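Local structure of dihydrodipicolinate synthase (Agrobacterium tumefaciens, 3B4U) at residues E57-L62 with S91-N96; W121-F126 with A159-I164. The protein probably catalyses the aldol-type condensation of pyruvate with aspartate semialdehyde in lysine biosynthesis, or a related lyase reaction of the dihydrodipicolinate synthase family. One frame throughout, in Å; residues are numbered along the deposited sequence.

Interaction 1 (E57-L62 with S91-N96); sequences ERQAIL and SAEALN
The side-chain ends of Gln59 and Glu93 meet between two neighbouring outer helices of the (βα)8 TIM barrel, 57-67 and 84-96, and join in a hydrogen bond. Gln59 NE2 donates to Glu93 OE1 over 2.9 Å, and the N-H...O angle of 170° makes the bond nearly straight. The acceptor lies almost in the amide plane of Gln59, whereas the donor approaches OE1 from the syn side and well out of the carboxylate plane; the amide and carboxylate planes are 38° apart. In both side chains CG lies anti to the carbonyl carbon and the rest runs extended beyond it, which lets the end groups span the gap between CA atoms 8.5 Å apart.

One turn along the first helix, Leu62 makes the apolar part of the contact. Its CG stands anti to the backbone N, and the CD2 methyl comes up to Ala94, 4.1 Å from CA and 4.3 Å from CB. Ala94 in turn packs on Thr77 of strand 75-79 and Ile102 of strand 101-104, so this end of the contact faces the barrel wall, while the amide-carboxylate pair is exposed.

Arg58 is buried, and its NH2 bonds to Gly78 O of strand 75-79. A water connects it to the exposed pair: Arg58 NE donates to this water over 3.1 Å, at the edge of the guanidinium and in its plane, and the water donates to Glu93 OE1 over 2.9 Å, giving that oxygen a second hydrogen bond.

Interaction 2 (W121-F126 with A159-I164); sequences WFSAVF and AAFPGI
Phe126 and Phe161 form the aromatic part of this contact on the outside of the TIM barrel, a T-shaped pair in which the edge of Phe126 is directed at the face of Phe161. The ring centroids are 5.0 Å apart and the planes stand at 77°. Phe126 CD2 sits over the centre of the Phe161 ring, 3.7 Å from Phe161 CD2; the opposite face of Phe161 is lined, toward its rim, by CB of the preceding Ala160.

A CH-pi contact adds to the stack. Ile164 CG2 lies 3.9 Å from the centroid of the Phe126 ring and only 12° off its normal. This branch is anti to the backbone N of Ile164, which directs it onto the ring. Phe122 O lies over the other face of Phe126, nearer the rim.

The remaining touch is van der Waals contact with a serine: Phe161 CZ ends 3.4 Å from Ser123 OG, which approaches at the ring edge, and 3.6 Å from Ser123 CB. No hydrogen bond crosses between the segments.

Phe161 is the first residue to leave helical geometry after helix 151-160, and a type II turn, closed by Ile164 N bonding to Phe161 O, leads into strand 165-170. Phe126, on helix 115-129, also touches Leu104 of strand 101-104 and Ile136 of strand 136-140; Ile164 packs on Ile136 and shares backbone hydrogen bonding with it.

From the N terminus, interaction 1 comes first: segments 57-62 and 91-96, on helices 57-67 and 84-96, close a loop of 28 residues that includes strand 75-79. Interaction 2 follows, segments 121-126 and 159-164 closing a loop of 32 residues that includes strand 136-140. The first loop is complete before the second opens, so the two neither nest nor cross. Their centres lie about 20 Å apart and their nearest atoms about 5 Å, without touching. Helix 84-96 bridges them: it supplies one side of interaction 1, and its Ile84 and Ala87 pack against Trp121, Ala124 and Val125 of helix 115-129. Interactions 1 and 2 together join successive helices around the barrel.

Interaction 1 (E57-L62 with S91-N96)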
loop_
_atom_site.group_PDB
_atom_site.type_symbol
_atom_site.label_atom_id
_atom_site.label_comp_id
_atom_site.label_asym_id
_atom_site.label_seq_id
_atom_site.Cartn_x
_atom_site.Cartn_y
_atom_site.Cartn_z
ATOM N N GLU B 57 2.050 10.344 -13.031
ATOM C CA GLU B 57 0.853 10.250 -13.830
ATOM C C GLU B 57 -0.311 11.030 -13.237
ATOM O O GLU B 57 -1.033 11.731 -13.953
ATOM C CB GLU B 57 0.430 8.793 -13.995
ATOM C CG GLU B 57 1.265 7.991 -14.930
ATOM C CD GLU B 57 0.795 6.583 -15.057
ATOM O OE1 GLU B 57 0.400 5.968 -14.043
ATOM O OE2 GLU B 57 0.829 6.055 -16.186
ATOM N N ARG B 58 -0.494 10.951 -11.926
ATOM C CA ARG B 58 -1.633 11.640 -11.328
ATOM C C ARG B 58 -1.505 13.153 -11.474
ATOM O O ARG B 58 -2.513 13.842 -11.562
ATOM C CB ARG B 58 -1.808 11.214 -9.881
ATOM C CG ARG B 58 -0.728 11.582 -8.927
ATOM C CD ARG B 58 -1.020 11.011 -7.540
ATOM N NE ARG B 58 -2.066 11.771 -6.842
ATOM C CZ ARG B 58 -3.159 11.250 -6.297
ATOM N NH1 ARG B 58 -3.483 9.970 -6.384
ATOM N NH2 ARG B 58 -3.979 12.063 -5.669
ATOM N N GLN B 59 -0.270 13.658 -11.437
ATOM C CA GLN B 59 -0.038 15.093 -11.618
ATOM C C GLN B 59 -0.386 15.525 -13.031
ATOM O O GLN B 59 -1.012 16.557 -13.236
ATOM C CB GLN B 59 1.408 15.431 -11.249
ATOM C CG GLN B 59 1.728 15.143 -9.784
ATOM C CD GLN B 59 3.195 15.282 -9.426
ATOM O OE1 GLN B 59 4.088 14.896 -10.170
ATOM N NE2 GLN B 59 3.428 15.767 -8.243
ATOM N N ALA B 60 0.007 14.732 -14.013
ATOM C CA ALA B 60 -0.321 14.998 -15.401
ATOM C C ALA B 60 -1.834 14.956 -15.614
ATOM O O ALA B 60 -2.394 15.796 -16.295
ATOM C CB ALA B 60 0.395 14.006 -16.309
ATOM N N ILE B 61 -2.505 13.964 -15.033
ATOM C CA ILE B 61 -3.934 13.809 -15.196
ATOM C C ILE B 61 -4.681 14.982 -14.578
ATOM O O ILE B 61 -5.564 15.573 -15.212
ATOM C CB ILE B 61 -4.389 12.462 -14.619
ATOM C CG1 ILE B 61 -3.852 11.307 -15.476
ATOM C CG2 ILE B 61 -5.919 12.395 -14.541
ATOM C CD1 ILE B 61 -3.878 9.952 -14.767
ATOM N N LEU B 62 -4.339 15.346 -13.350
ATOM C CA LEU B 62 -5.031 16.458 -12.695
ATOM C C LEU B 62 -4.847 17.749 -13.497
ATOM O O LEU B 62 -5.792 18.513 -13.708
ATOM C CB LEU B 62 -4.563 16.614 -11.246
ATOM C CG LEU B 62 -5.273 17.711 -10.455
ATOM C CD1 LEU B 62 -6.772 17.489 -10.385
ATOM C CD2 LEU B 62 -4.656 17.811 -9.074
ATOM N N SER B 91 -1.987 15.374 -1.165
ATOM C CA SER B 91 -3.136 16.148 -0.661
ATOM C C SER B 91 -2.925 17.636 -0.890
ATOM O O SER B 91 -3.831 18.321 -1.376
ATOM C CB SER B 91 -3.351 15.873 0.809
ATOM O OG SER B 91 -3.714 14.525 1.068
ATOM N N ALA B 92 -1.756 18.145 -0.514
ATOM C CA ALA B 92 -1.478 19.576 -0.678
ATOM C C ALA B 92 -1.558 20.006 -2.131
ATOM O O ALA B 92 -2.091 21.073 -2.444
ATOM C CB ALA B 92 -0.118 19.928 -0.062
ATOM N N GLU B 93 -1.049 19.200 -3.029
ATOM C CA GLU B 93 -1.075 19.555 -4.446
ATOM C C GLU B 93 -2.505 19.687 -4.952
ATOM O O GLU B 93 -2.834 20.631 -5.592
ATOM C CB GLU B 93 -0.378 18.493 -5.281
ATOM C CG GLU B 93 1.097 18.487 -5.166
ATOM C CD GLU B 93 1.701 17.258 -5.816
ATOM O OE1 GLU B 93 1.143 16.855 -6.829
ATOM O OE2 GLU B 93 2.707 16.781 -5.327
ATOM N N ALA B 94 -3.363 18.730 -4.610
ATOM C CA ALA B 94 -4.753 18.769 -5.055
ATOM C C ALA B 94 -5.503 19.918 -4.405
ATOM O O ALA B 94 -6.274 20.632 -5.066
ATOM C CB ALA B 94 -5.438 17.424 -4.818
ATOM N N LEU B 95 -5.288 20.137 -3.113
ATOM C CA LEU B 95 -5.973 21.229 -2.426
ATOM C C LEU B 95 -5.544 22.584 -2.969
ATOM O O LEU B 95 -6.377 23.463 -3.147
ATOM C CB LEU B 95 -5.720 21.169 -0.922
ATOM C CG LEU B 95 -6.382 19.991 -0.176
ATOM C CD1 LEU B 95 -5.934 19.983 1.270
ATOM C CD2 LEU B 95 -7.919 20.001 -0.308
ATOM N N ASN B 96 -4.260 22.741 -3.284
ATOM C CA ASN B 96 -3.746 23.994 -3.844
ATOM C C ASN B 96 -4.332 24.246 -5.215
ATOM O O ASN B 96 -4.544 25.396 -5.615
ATOM C CB ASN B 96 -2.216 23.944 -3.939
ATOM C CG ASN B 96 -1.642 25.143 -4.674
ATOM O OD1 ASN B 96 -1.148 25.027 -5.794
ATOM N ND2 ASN B 96 -1.734 26.295 -4.048
HETATM O O HOH W 1 -0.383 14.373 -6.756
#

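Interaction 2 (W121-F126 with A159-I164)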
loop_
_atom_site.group_PDB
_atom_site.type_symbol
_atom_site.label_atom_id
_atom_site.label_comp_id
_atom_site.label_asym_id
_atom_site.label_seq_id
_atom_site.Cartn_x
_atom_site.Cartn_y
_atom_site.Cartn_z
ATOM N N TRP B 121 -1.032 9.215 12.706
ATOM C CA TRP B 121 -0.684 9.292 11.289
ATOM C C TRP B 121 -1.468 10.429 10.613
ATOM O O TRP B 121 -0.895 11.272 9.932
ATOM C CB TRP B 121 -1.015 7.978 10.579
ATOM C CG TRP B 121 -0.516 7.919 9.171
ATOM C CD1 TRP B 121 0.719 7.522 8.779
ATOM C CD2 TRP B 121 -1.240 8.234 7.984
ATOM N NE1 TRP B 121 0.806 7.567 7.413
ATOM C CE2 TRP B 121 -0.375 8.016 6.900
ATOM C CE3 TRP B 121 -2.530 8.670 7.726
ATOM C CZ2 TRP B 121 -0.781 8.171 5.569
ATOM C CZ3 TRP B 121 -2.940 8.832 6.411
ATOM C CH2 TRP B 121 -2.054 8.582 5.351
ATOM N N PHE B 122 -2.793 10.437 10.798
ATOM C CA PHE B 122 -3.588 11.498 10.210
ATOM C C PHE B 122 -3.138 12.867 10.720
ATOM O O PHE B 122 -3.012 13.807 9.953
ATOM C CB PHE B 122 -5.079 11.275 10.484
ATOM C CG PHE B 122 -5.735 10.219 9.636
ATOM C CD1 PHE B 122 -5.941 10.423 8.279
ATOM C CD2 PHE B 122 -6.126 9.020 10.190
ATOM C CE1 PHE B 122 -6.534 9.458 7.490
ATOM C CE2 PHE B 122 -6.727 8.059 9.410
ATOM C CZ PHE B 122 -6.937 8.280 8.072
ATOM N N SER B 123 -2.909 12.974 12.023
ATOM C CA SER B 123 -2.432 14.244 12.566
ATOM C C SER B 123 -1.145 14.711 11.905
ATOM O O SER B 123 -0.998 15.883 11.567
ATOM C CB SER B 123 -2.192 14.122 14.061
ATOM O OG SER B 123 -1.757 15.372 14.578
ATOM N N ALA B 124 -0.203 13.793 11.705
ATOM C CA ALA B 124 1.070 14.148 11.073
ATOM C C ALA B 124 0.882 14.564 9.621
ATOM O O ALA B 124 1.521 15.501 9.155
ATOM C CB ALA B 124 2.042 12.988 11.176
ATOM N N VAL B 125 -0.015 13.892 8.911
ATOM C CA VAL B 125 -0.326 14.286 7.530
ATOM C C VAL B 125 -0.897 15.705 7.508
ATOM O O VAL B 125 -0.445 16.531 6.718
ATOM C CB VAL B 125 -1.309 13.287 6.866
ATOM C CG1 VAL B 125 -1.802 13.811 5.512
ATOM C CG2 VAL B 125 -0.621 11.941 6.688
ATOM N N PHE B 126 -1.840 15.998 8.374
ATOM C CA PHE B 126 -2.474 17.311 8.394
ATOM C C PHE B 126 -1.468 18.404 8.748
ATOM O O PHE B 126 -1.476 19.472 8.120
ATOM C CB PHE B 126 -3.668 17.330 9.345
ATOM C CG PHE B 126 -4.730 16.308 9.037
ATOM C CD1 PHE B 126 -4.895 15.751 7.757
ATOM C CD2 PHE B 126 -5.541 15.858 10.045
ATOM C CE1 PHE B 126 -5.828 14.777 7.525
ATOM C CE2 PHE B 126 -6.483 14.892 9.821
ATOM C CZ PHE B 126 -6.630 14.362 8.545
ATOM N N ALA B 159 -12.877 16.070 16.364
ATOM C CA ALA B 159 -12.642 16.973 17.504
ATOM C C ALA B 159 -11.353 17.742 17.338
ATOM O O ALA B 159 -11.304 18.931 17.635
ATOM C CB ALA B 159 -12.637 16.174 18.807
ATOM N N ALA B 160 -10.285 17.060 16.894
ATOM C CA ALA B 160 -8.987 17.702 16.796
ATOM C C ALA B 160 -8.851 18.562 15.555
ATOM O O ALA B 160 -8.050 19.494 15.531
ATOM C CB ALA B 160 -7.893 16.669 16.845
ATOM N N PHE B 161 -9.591 18.227 14.493
ATOM C CA PHE B 161 -9.351 18.801 13.183
ATOM C C PHE B 161 -10.595 19.338 12.521
ATOM O O PHE B 161 -10.910 19.008 11.379
ATOM C CB PHE B 161 -8.644 17.757 12.292
ATOM C CG PHE B 161 -7.372 17.247 12.898
ATOM C CD1 PHE B 161 -6.303 18.111 13.100
ATOM C CD2 PHE B 161 -7.227 15.928 13.294
ATOM C CE1 PHE B 161 -5.147 17.685 13.705
ATOM C CE2 PHE B 161 -6.043 15.482 13.897
ATOM C CZ PHE B 161 -5.021 16.372 14.113
ATOM N N PRO B 162 -11.313 20.233 13.207
ATOM C CA PRO B 162 -12.512 20.795 12.604
ATOM C C PRO B 162 -12.199 21.563 11.319
ATOM O O PRO B 162 -11.229 22.285 11.249
ATOM C CB PRO B 162 -13.058 21.698 13.728
ATOM C CG PRO B 162 -11.860 22.069 14.496
ATOM C CD PRO B 162 -11.038 20.818 14.535
ATOM N N GLY B 163 -13.018 21.368 10.287
ATOM C CA GLY B 163 -12.767 21.948 8.969
ATOM C C GLY B 163 -11.712 21.245 8.142
ATOM O O GLY B 163 -11.582 21.545 6.925
ATOM N N ILE B 164 -10.900 20.390 8.770
ATOM C CA ILE B 164 -9.910 19.605 8.048
ATOM C C ILE B 164 -10.535 18.239 7.764
ATOM O O ILE B 164 -10.643 17.834 6.612
ATOM C CB ILE B 164 -8.579 19.511 8.797
ATOM C CG1 ILE B 164 -7.931 20.913 8.957
ATOM C CG2 ILE B 164 -7.650 18.554 8.043
ATOM C CD1 ILE B 164 -6.824 20.899 9.974
#